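Local structure of tryptophan halogenase (Shewanella frigidimarina, 2PYX) at residues A[110-115]-A[465-470]; A[198-203]-A[211-216]; A[241-246]-A[338-343]. The protein probably acts as a flavin-dependent tryptophan halogenase, binding FAD and using it in a monooxygenase-type reaction. All blocks are in the same frame, centred on the assembly; numbering follows the deposited sequence.

Contact 1. Residues A[110-115]-A[465-470]; sequences LHPFSL and FQYVLY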
loop_
_atom_site.group_PDB
_atom_site.type_symbol
_atom_site.label_atom_id
_atom_site.label_comp_id
_atom_site.label_asym_id
_atom_site.label_seq_id
_atom_site.Cartn_x
_atom_site.Cartn_y
_atom_site.Cartn_z
ATOM N N LEU A 110 4.367 1.017 16.769
ATOM C CA LEU A 110 3.378 1.389 15.766
ATOM C C LEU A 110 3.927 2.356 14.737
ATOM O O LEU A 110 4.629 3.300 15.085
ATOM C CB LEU A 110 2.142 2.052 16.416
ATOM C CG LEU A 110 0.983 2.324 15.444
ATOM C CD1 LEU A 110 0.359 1.074 14.814
ATOM C CD2 LEU A 110 -0.076 3.191 16.142
ATOM N N HIS A 111 3.595 2.088 13.472
ATOM C CA HIS A 111 3.748 3.036 12.393
ATOM C C HIS A 111 2.339 3.473 12.049
ATOM O O HIS A 111 1.641 2.791 11.312
ATOM C CB HIS A 111 4.496 2.435 11.184
ATOM C CG HIS A 111 4.522 3.329 9.980
ATOM N ND1 HIS A 111 4.837 2.870 8.719
ATOM C CD2 HIS A 111 4.207 4.639 9.830
ATOM C CE1 HIS A 111 4.755 3.866 7.855
ATOM N NE2 HIS A 111 4.360 4.948 8.500
ATOM N N PRO A 112 1.901 4.614 12.633
ATOM C CA PRO A 112 0.518 5.054 12.438
ATOM C C PRO A 112 0.343 5.786 11.110
ATOM O O PRO A 112 1.326 6.297 10.552
ATOM C CB PRO A 112 0.297 6.028 13.574
ATOM C CG PRO A 112 1.563 6.514 13.923
ATOM C CD PRO A 112 2.646 5.547 13.484
ATOM N N PHE A 113 -0.890 5.854 10.607
ATOM C CA PHE A 113 -1.205 6.698 9.462
ATOM C C PHE A 113 -1.306 8.207 9.818
ATOM O O PHE A 113 -1.060 9.076 8.946
ATOM C CB PHE A 113 -2.487 6.255 8.748
ATOM C CG PHE A 113 -2.344 5.009 7.921
ATOM C CD1 PHE A 113 -1.163 4.755 7.228
ATOM C CD2 PHE A 113 -3.422 4.150 7.748
ATOM C CE1 PHE A 113 -1.049 3.620 6.457
ATOM C CE2 PHE A 113 -3.330 3.019 6.973
ATOM C CZ PHE A 113 -2.118 2.781 6.299
ATOM N N SER A 114 -1.631 8.534 11.071
ATOM C CA SER A 114 -1.723 9.928 11.483
ATOM C C SER A 114 -0.351 10.574 11.454
ATOM O O SER A 114 0.638 9.975 11.914
ATOM C CB SER A 114 -2.222 10.045 12.911
ATOM O OG SER A 114 -3.606 9.883 13.037
ATOM N N LEU A 115 -0.252 11.801 10.954
ATOM C CA LEU A 115 1.002 12.552 11.052
ATOM C C LEU A 115 1.213 13.081 12.465
ATOM O O LEU A 115 0.243 13.302 13.211
ATOM C CB LEU A 115 1.046 13.708 10.055
ATOM C CG LEU A 115 0.935 13.305 8.584
ATOM C CD1 LEU A 115 0.841 14.548 7.735
ATOM C CD2 LEU A 115 2.120 12.479 8.160
ATOM N N PHE A 465 9.457 7.634 8.107
ATOM C CA PHE A 465 10.815 7.269 8.434
ATOM C C PHE A 465 11.077 7.488 9.908
ATOM O O PHE A 465 11.730 6.668 10.565
ATOM C CB PHE A 465 11.805 8.022 7.560
ATOM C CG PHE A 465 11.798 7.565 6.134
ATOM C CD1 PHE A 465 10.847 8.043 5.250
ATOM C CD2 PHE A 465 12.696 6.603 5.694
ATOM C CE1 PHE A 465 10.825 7.593 3.931
ATOM C CE2 PHE A 465 12.676 6.147 4.396
ATOM C CZ PHE A 465 11.735 6.652 3.508
ATOM N N GLN A 466 10.575 8.577 10.473
ATOM C CA GLN A 466 10.721 8.808 11.909
ATOM C C GLN A 466 10.036 7.725 12.727
ATOM O O GLN A 466 10.586 7.220 13.705
ATOM C CB GLN A 466 10.115 10.170 12.275
ATOM C CG GLN A 466 10.818 11.347 11.589
ATOM C CD GLN A 466 10.100 12.672 11.779
ATOM O OE1 GLN A 466 8.919 12.709 12.171
ATOM N NE2 GLN A 466 10.830 13.775 11.543
ATOM N N TYR A 467 8.827 7.358 12.333
ATOM C CA TYR A 467 8.075 6.370 13.113
ATOM C C TYR A 467 8.805 5.030 13.150
ATOM O O TYR A 467 8.824 4.361 14.176
ATOM C CB TYR A 467 6.690 6.147 12.551
ATOM C CG TYR A 467 5.696 7.204 12.869
ATOM C CD1 TYR A 467 5.411 7.555 14.201
ATOM C CD2 TYR A 467 4.958 7.803 11.867
ATOM C CE1 TYR A 467 4.412 8.527 14.492
ATOM C CE2 TYR A 467 3.934 8.766 12.178
ATOM C CZ TYR A 467 3.697 9.119 13.487
ATOM O OH TYR A 467 2.690 10.049 13.771
ATOM N N VAL A 468 9.361 4.605 12.014
ATOM C CA VAL A 468 10.094 3.345 11.969
ATOM C C VAL A 468 11.433 3.478 12.684
ATOM O O VAL A 468 11.772 2.647 13.546
ATOM C CB VAL A 468 10.246 2.816 10.523
ATOM C CG1 VAL A 468 11.189 1.588 10.485
ATOM C CG2 VAL A 468 8.881 2.430 9.973
ATOM N N LEU A 469 12.217 4.495 12.349
ATOM C CA LEU A 469 13.545 4.648 12.925
ATOM C C LEU A 469 13.475 4.654 14.450
ATOM O O LEU A 469 14.225 3.953 15.124
ATOM C CB LEU A 469 14.189 5.935 12.405
ATOM C CG LEU A 469 15.676 6.144 12.607
ATOM C CD1 LEU A 469 16.506 5.149 11.822
ATOM C CD2 LEU A 469 16.100 7.536 12.185
ATOM N N TYR A 470 12.602 5.495 14.992
ATOM C CA TYR A 470 12.510 5.660 16.439
ATOM C C TYR A 470 11.591 4.644 17.085
ATOM O O TYR A 470 11.740 4.348 18.280
ATOM C CB TYR A 470 12.166 7.093 16.801
ATOM C CG TYR A 470 13.248 8.029 16.290
ATOM C CD1 TYR A 470 14.599 7.874 16.645
ATOM C CD2 TYR A 470 12.951 8.998 15.336
ATOM C CE1 TYR A 470 15.594 8.650 16.110
ATOM C CE2 TYR A 470 13.970 9.808 14.809
ATOM C CZ TYR A 470 15.271 9.647 15.179
ATOM O OH TYR A 470 16.269 10.420 14.636
HETATM O O HOH W 1 6.837 4.713 15.985
#
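The Y467 ring carries P112 over one face: P112 CD stands 3.3 Å from the Y467 ring centroid, only 5° off the normal, a CH-pi contact, while P112 CG lies 3.4 Å from Y467 CZ. At the ring's edge, near its plane, sits S114 O, which accepts a 2.8 Å hydrogen bond from Y467 OH; the hydroxyl is tilted from the carbonyl plane. The imidazole of H111 meets this ring obliquely, with the planes 35° apart and H111 CD2 3.8 Å from Y467 CD2. H111 CG is anti to the backbone N (chi1 173°), which swings the imidazole toward the helix, across the Y467 side chain. Both of its nitrogens are held, ND1 by E361 and NE2 by S464, so its rotation is fixed. One water donates to L110 O at 2.8 Å and to Y467 O at 2.7 Å, tying the end of strand 108-112 to helix 462-471; their segments 110-112 and 465-470 run antiparallel here. Because E361 is a predicted tryptophan-binding residue, this buried seam is consistent with a second shell behind the substrate pocket of a flavin-dependent tryptophan halogenase, with H111 positioning E361.

Contact 2. Residues A[198-203]-A[211-216]; sequences VSQIIN and KLITKQ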
loop_
_atom_site.group_PDB
_atom_site.type_symbol
_atom_site.label_atom_id
_atom_site.label_comp_id
_atom_site.label_asym_id
_atom_site.label_seq_id
_atom_site.Cartn_x
_atom_site.Cartn_y
_atom_site.Cartn_z
ATOM N N VAL A 198 -6.370 -11.984 -25.530
ATOM C CA VAL A 198 -5.674 -11.233 -26.574
ATOM C C VAL A 198 -4.771 -12.214 -27.300
ATOM O O VAL A 198 -3.876 -12.826 -26.697
ATOM C CB VAL A 198 -4.859 -10.077 -25.996
ATOM C CG1 VAL A 198 -4.059 -9.370 -27.066
ATOM C CG2 VAL A 198 -5.814 -9.097 -25.286
ATOM N N SER A 199 -5.012 -12.362 -28.595
ATOM C CA SER A 199 -4.250 -13.309 -29.401
ATOM C C SER A 199 -3.023 -12.681 -30.045
ATOM O O SER A 199 -1.995 -13.344 -30.201
ATOM C CB SER A 199 -5.142 -13.910 -30.482
ATOM O OG SER A 199 -6.174 -14.690 -29.902
ATOM N N GLN A 200 -3.139 -11.435 -30.482
ATOM C CA GLN A 200 -1.996 -10.709 -31.037
ATOM C C GLN A 200 -1.982 -9.291 -30.549
ATOM O O GLN A 200 -3.042 -8.692 -30.360
ATOM C CB GLN A 200 -2.050 -10.614 -32.554
ATOM C CG GLN A 200 -1.982 -11.917 -33.279
ATOM C CD GLN A 200 -2.184 -11.720 -34.748
ATOM O OE1 GLN A 200 -3.245 -12.075 -35.294
ATOM N NE2 GLN A 200 -1.202 -11.140 -35.407
ATOM N N ILE A 201 -0.779 -8.747 -30.409
ATOM C CA ILE A 201 -0.558 -7.343 -30.148
ATOM C C ILE A 201 0.132 -6.788 -31.390
ATOM O O ILE A 201 1.235 -7.240 -31.761
ATOM C CB ILE A 201 0.374 -7.140 -28.914
ATOM C CG1 ILE A 201 -0.140 -7.979 -27.743
ATOM C CG2 ILE A 201 0.544 -5.655 -28.584
ATOM C CD1 ILE A 201 0.844 -8.111 -26.593
ATOM N N ILE A 202 -0.501 -5.809 -32.025
ATOM C CA ILE A 202 -0.031 -5.259 -33.298
ATOM C C ILE A 202 0.548 -3.870 -33.110
ATOM O O ILE A 202 -0.112 -2.988 -32.526
ATOM C CB ILE A 202 -1.205 -5.131 -34.307
ATOM C CG1 ILE A 202 -2.010 -6.418 -34.360
ATOM C CG2 ILE A 202 -0.714 -4.696 -35.679
ATOM C CD1 ILE A 202 -1.225 -7.587 -34.710
ATOM N N ASN A 203 1.750 -3.653 -33.632
ATOM C CA ASN A 203 2.369 -2.360 -33.572
ATOM C C ASN A 203 2.155 -1.584 -34.834
ATOM O O ASN A 203 1.931 -2.166 -35.897
ATOM C CB ASN A 203 3.872 -2.517 -33.341
ATOM C CG ASN A 203 4.205 -2.992 -31.921
ATOM O OD1 ASN A 203 3.340 -3.043 -31.030
ATOM N ND2 ASN A 203 5.472 -3.350 -31.712
ATOM N N LYS A 211 -3.199 -1.913 -32.023
ATOM C CA LYS A 211 -4.422 -2.633 -31.819
ATOM C C LYS A 211 -4.155 -4.007 -31.269
ATOM O O LYS A 211 -3.025 -4.511 -31.321
ATOM C CB LYS A 211 -5.257 -2.697 -33.115
ATOM C CG LYS A 211 -4.633 -3.515 -34.207
ATOM C CD LYS A 211 -5.418 -3.364 -35.497
ATOM C CE LYS A 211 -4.752 -4.086 -36.662
ATOM N NZ LYS A 211 -5.464 -3.731 -37.946
ATOM N N LEU A 212 -5.193 -4.580 -30.672
ATOM C CA LEU A 212 -5.155 -5.927 -30.160
ATOM C C LEU A 212 -6.115 -6.761 -30.968
ATOM O O LEU A 212 -7.202 -6.311 -31.281
ATOM C CB LEU A 212 -5.560 -5.981 -28.696
ATOM C CG LEU A 212 -4.778 -5.049 -27.791
ATOM C CD1 LEU A 212 -5.321 -5.201 -26.383
ATOM C CD2 LEU A 212 -3.290 -5.373 -27.821
ATOM N N ILE A 213 -5.685 -7.968 -31.331
ATOM C CA ILE A 213 -6.577 -8.886 -31.990
ATOM C C ILE A 213 -6.989 -9.878 -30.928
ATOM O O ILE A 213 -6.147 -10.584 -30.355
ATOM C CB ILE A 213 -5.939 -9.561 -33.219
ATOM C CG1 ILE A 213 -5.216 -8.527 -34.073
ATOM C CG2 ILE A 213 -7.039 -10.204 -33.993
ATOM C CD1 ILE A 213 -4.803 -9.007 -35.433
ATOM N N THR A 214 -8.273 -9.841 -30.589
ATOM C CA THR A 214 -8.833 -10.702 -29.568
ATOM C C THR A 214 -9.196 -12.047 -30.163
ATOM O O THR A 214 -9.259 -12.198 -31.391
ATOM C CB THR A 214 -10.072 -10.105 -28.834
ATOM O OG1 THR A 214 -11.199 -9.989 -29.719
ATOM C CG2 THR A 214 -9.719 -8.727 -28.232
ATOM N N LYS A 215 -9.395 -13.023 -29.284
ATOM C CA LYS A 215 -9.714 -14.377 -29.732
ATOM C C LYS A 215 -11.123 -14.467 -30.351
ATOM O O LYS A 215 -11.311 -15.173 -31.358
ATOM C CB LYS A 215 -9.566 -15.352 -28.572
ATOM C CG LYS A 215 -9.709 -16.800 -28.985
ATOM C CD LYS A 215 -9.139 -17.731 -27.946
ATOM C CE LYS A 215 -9.145 -19.157 -28.475
ATOM N NZ LYS A 215 -8.582 -20.135 -27.491
ATOM N N GLN A 216 -12.096 -13.746 -29.793
ATOM C CA GLN A 216 -13.466 -13.765 -30.308
ATOM C C GLN A 216 -14.247 -12.443 -30.343
ATOM O O GLN A 216 -15.463 -12.451 -30.551
ATOM C CB GLN A 216 -14.282 -14.800 -29.530
ATOM C CG GLN A 216 -14.561 -14.479 -28.093
ATOM C CD GLN A 216 -15.298 -15.613 -27.390
ATOM O OE1 GLN A 216 -16.053 -15.386 -26.432
ATOM N NE2 GLN A 216 -15.078 -16.843 -27.859
#
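I213 O is gripped by two successive backbone N-H groups of the facing strand: S199 N at 2.7 Å, nearly in line with the C=O bond, and Q200 N at 3.1 Å, in the carbonyl plane on a lone pair. This is a classic beta bulge, and it shifts the register by one between the V198-T214 and Q200-I213 pairs. Beyond it the antiparallel ladder is regular: I213 N gives a 2.9 Å bond to Q200 O, and I202 N another of 2.9 Å to K211 O, whereas the return bond from K211 N to I202 O is weak. Q200, I202, K211 and I213 share one face of the hairpin. There I202 crosses I213, with I202 CG1 3.8 Å from I213 CG1. The I202 chain folds at chi2 (-57°), which keeps CD1 against the end of I213, while I202 CB rests on K211 CG. Q200 lies alongside I213, its OE1 3.4 Å from I213 CD1. Cutting I202 back to an alanine removes CG1 and CD1, which would probably leave I213 CG1 and CD1 less restrained on that side and thin the cover over K211 CG. On the reverse face I201 and L212 lie side by side, I201 CG2 3.9 Å from L212 CD2, and V198 CG1 comes within 4.0 Å of L212 CB. V198 itself is predicted to bind FAD. Strand 219-221 continues the sheet on the far side of strand 209-214, where K211 NZ forms a salt bridge with E219, and L212 packs down on I11 and V13 of strand 9-13, so the hairpin rests on the mixed, mainly parallel sheet of the Rossmann-type nucleotide-binding fold.

Contact 3. Residues A[241-246]-A[338-343]; sequences QVPFLS and YRAKCW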
loop_
_atom_site.group_PDB
_atom_site.type_symbol
_atom_site.label_atom_id
_atom_site.label_comp_id
_atom_site.label_asym_id
_atom_site.label_seq_id
_atom_site.Cartn_x
_atom_site.Cartn_y
_atom_site.Cartn_z
ATOM N N GLN A 241 9.610 -5.241 -23.933
ATOM C CA GLN A 241 10.928 -5.624 -23.449
ATOM C C GLN A 241 11.524 -4.659 -22.435
ATOM O O GLN A 241 12.742 -4.477 -22.384
ATOM C CB GLN A 241 11.859 -5.872 -24.650
ATOM C CG GLN A 241 11.465 -7.122 -25.396
ATOM C CD GLN A 241 11.826 -8.400 -24.646
ATOM O OE1 GLN A 241 13.006 -8.656 -24.387
ATOM N NE2 GLN A 241 10.821 -9.204 -24.296
ATOM N N VAL A 242 10.680 -4.068 -21.574
ATOM C CA VAL A 242 11.201 -3.212 -20.524
ATOM C C VAL A 242 11.841 -4.099 -19.472
ATOM O O VAL A 242 11.189 -4.974 -18.952
ATOM C CB VAL A 242 10.095 -2.350 -19.894
ATOM C CG1 VAL A 242 10.636 -1.572 -18.709
ATOM C CG2 VAL A 242 9.514 -1.403 -20.943
ATOM N N PRO A 243 13.111 -3.855 -19.151
ATOM C CA PRO A 243 13.825 -4.724 -18.202
ATOM C C PRO A 243 13.294 -4.690 -16.782
ATOM O O PRO A 243 12.762 -3.668 -16.321
ATOM C CB PRO A 243 15.259 -4.172 -18.193
ATOM C CG PRO A 243 15.347 -3.239 -19.255
ATOM C CD PRO A 243 13.987 -2.797 -19.685
ATOM N N PHE A 244 13.485 -5.814 -16.103
ATOM C CA PHE A 244 13.096 -5.971 -14.693
ATOM C C PHE A 244 14.318 -5.795 -13.816
ATOM O O PHE A 244 15.384 -6.375 -14.091
ATOM C CB PHE A 244 12.520 -7.355 -14.471
ATOM C CG PHE A 244 11.911 -7.539 -13.110
ATOM C CD1 PHE A 244 10.665 -7.000 -12.822
ATOM C CD2 PHE A 244 12.554 -8.268 -12.115
ATOM C CE1 PHE A 244 10.072 -7.152 -11.588
ATOM C CE2 PHE A 244 11.949 -8.424 -10.888
ATOM C CZ PHE A 244 10.703 -7.861 -10.626
ATOM N N LEU A 245 14.160 -4.994 -12.763
ATOM C CA LEU A 245 15.218 -4.691 -11.796
ATOM C C LEU A 245 14.959 -5.430 -10.455
ATOM O O LEU A 245 14.207 -4.989 -9.575
ATOM C CB LEU A 245 15.350 -3.180 -11.552
ATOM C CG LEU A 245 15.510 -2.336 -12.813
ATOM C CD1 LEU A 245 15.672 -0.917 -12.407
ATOM C CD2 LEU A 245 16.639 -2.825 -13.678
ATOM N N SER A 246 15.585 -6.594 -10.324
ATOM C CA SER A 246 15.411 -7.392 -9.137
ATOM C C SER A 246 15.929 -6.685 -7.909
ATOM O O SER A 246 17.049 -6.135 -7.928
ATOM C CB SER A 246 16.204 -8.697 -9.257
ATOM O OG SER A 246 16.088 -9.463 -8.064
ATOM N N TYR A 338 11.105 -4.336 -9.712
ATOM C CA TYR A 338 10.294 -3.445 -10.503
ATOM C C TYR A 338 10.884 -3.243 -11.875
ATOM O O TYR A 338 12.083 -3.349 -12.096
ATOM C CB TYR A 338 10.055 -2.124 -9.780
ATOM C CG TYR A 338 11.298 -1.344 -9.467
ATOM C CD1 TYR A 338 12.028 -1.579 -8.311
ATOM C CD2 TYR A 338 11.716 -0.310 -10.293
ATOM C CE1 TYR A 338 13.184 -0.860 -8.030
ATOM C CE2 TYR A 338 12.869 0.412 -10.000
ATOM C CZ TYR A 338 13.599 0.139 -8.853
ATOM O OH TYR A 338 14.727 0.895 -8.532
ATOM N N ARG A 339 9.986 -2.950 -12.804
ATOM C CA ARG A 339 10.412 -2.666 -14.155
ATOM C C ARG A 339 11.147 -1.340 -14.205
ATOM O O ARG A 339 10.823 -0.422 -13.464
ATOM C CB ARG A 339 9.207 -2.650 -15.090
ATOM C CG ARG A 339 8.503 -3.983 -15.234
ATOM C CD ARG A 339 9.255 -4.909 -16.164
ATOM N NE ARG A 339 8.776 -6.261 -15.976
ATOM C CZ ARG A 339 9.256 -7.332 -16.583
ATOM N NH1 ARG A 339 10.227 -7.230 -17.454
ATOM N NH2 ARG A 339 8.742 -8.518 -16.308
ATOM N N ALA A 340 12.140 -1.204 -15.077
ATOM C CA ALA A 340 12.964 0.002 -15.050
ATOM C C ALA A 340 12.162 1.308 -15.305
ATOM O O ALA A 340 12.558 2.380 -14.843
ATOM C CB ALA A 340 14.084 -0.141 -16.065
ATOM N N LYS A 341 11.106 1.189 -16.112
ATOM C CA LYS A 341 10.166 2.257 -16.422
ATOM C C LYS A 341 8.762 1.678 -16.252
ATOM O O LYS A 341 8.589 0.475 -16.463
ATOM C CB LYS A 341 10.339 2.666 -17.905
ATOM C CG LYS A 341 11.608 3.375 -18.248
ATOM C CD LYS A 341 11.962 3.311 -19.712
ATOM C CE LYS A 341 11.327 4.355 -20.496
ATOM N NZ LYS A 341 11.976 4.403 -21.865
ATOM N N CYS A 342 7.767 2.489 -15.927
ATOM C CA CYS A 342 6.355 2.054 -16.010
ATOM C C CYS A 342 5.681 2.438 -17.333
ATOM O O CYS A 342 4.607 1.915 -17.614
ATOM C CB CYS A 342 5.483 2.591 -14.883
ATOM S SG CYS A 342 5.202 4.357 -14.863
ATOM N N TRP A 343 6.292 3.302 -18.130
ATOM C CA TRP A 343 5.655 3.843 -19.328
ATOM C C TRP A 343 6.664 3.798 -20.491
ATOM O O TRP A 343 7.711 4.418 -20.423
ATOM C CB TRP A 343 5.181 5.268 -19.079
ATOM C CG TRP A 343 4.284 5.876 -20.110
ATOM C CD1 TRP A 343 4.181 5.545 -21.430
ATOM C CD2 TRP A 343 3.376 6.963 -19.876
ATOM N NE1 TRP A 343 3.231 6.370 -22.042
ATOM C CE2 TRP A 343 2.733 7.247 -21.118
ATOM C CE3 TRP A 343 3.052 7.737 -18.747
ATOM C CZ2 TRP A 343 1.796 8.243 -21.239
ATOM C CZ3 TRP A 343 2.115 8.715 -18.863
ATOM C CH2 TRP A 343 1.494 8.970 -20.113
#
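The two chains run antiparallel through a short ladder, in which L245 and Y338 form a hydrogen-bonded pair, the bond from L245 N to Y338 O measuring 2.7 Å, and F244 and R339 the adjoining non-hydrogen-bonded pair. Just past it, A340 N gives a 2.8 Å hydrogen bond to P243 O. R339 bends at chi2 (-78°), which turns its guanidinium back to the V242 carbonyl: NH1 donates a 2.9 Å hydrogen bond to V242 O, almost in line with the C=O bond and close to the guanidinium plane. F244 comes over one face of that group, CB 3.7 Å above the guanidinium plane toward its rim. The F244 ring is turned 64° to the guanidinium and presents its edge, so this is no parallel stack; F244 CD1 is 3.7 Å from R339 NE. On the other face of the ladder L245 CD1 touches Y338 CE2 at 3.9 Å and also meets A340, while the Y338 ring stacks with W401. V242 CG1 packs against K341 O, a buried carbonyl with no partner in the model. The arginine thus spends one N-H on a neutral backbone carbonyl, extending the ladder's bonding into the V242-P243 segment ahead of the strand, with F244 beside it as apolar packing and neither salt bridge nor cation-pi contact between the two segments.

Contact 1 is the buried one, joining elements far apart in sequence beside the predicted substrate site; contacts 2 and 3 lie at the surface. Contact 2 joins neighbouring strands of a hairpin at a predicted FAD-binding residue, and contact 3, away from the annotated sites, ties two more distant strands. No two contacts hold the same elements. The centres of contacts 2 and 3 are about 23 Å apart on one side of the chain's centre, while contact 1 lies on the opposite side of it from contact 2, their centres about 47 Å apart. Chemistry follows place: a tyrosine, a proline and a water link strand to helix in contact 1, whereas backbone ladders dominate the others, with aliphatic cover in contact 2 and an arginine in contact 3.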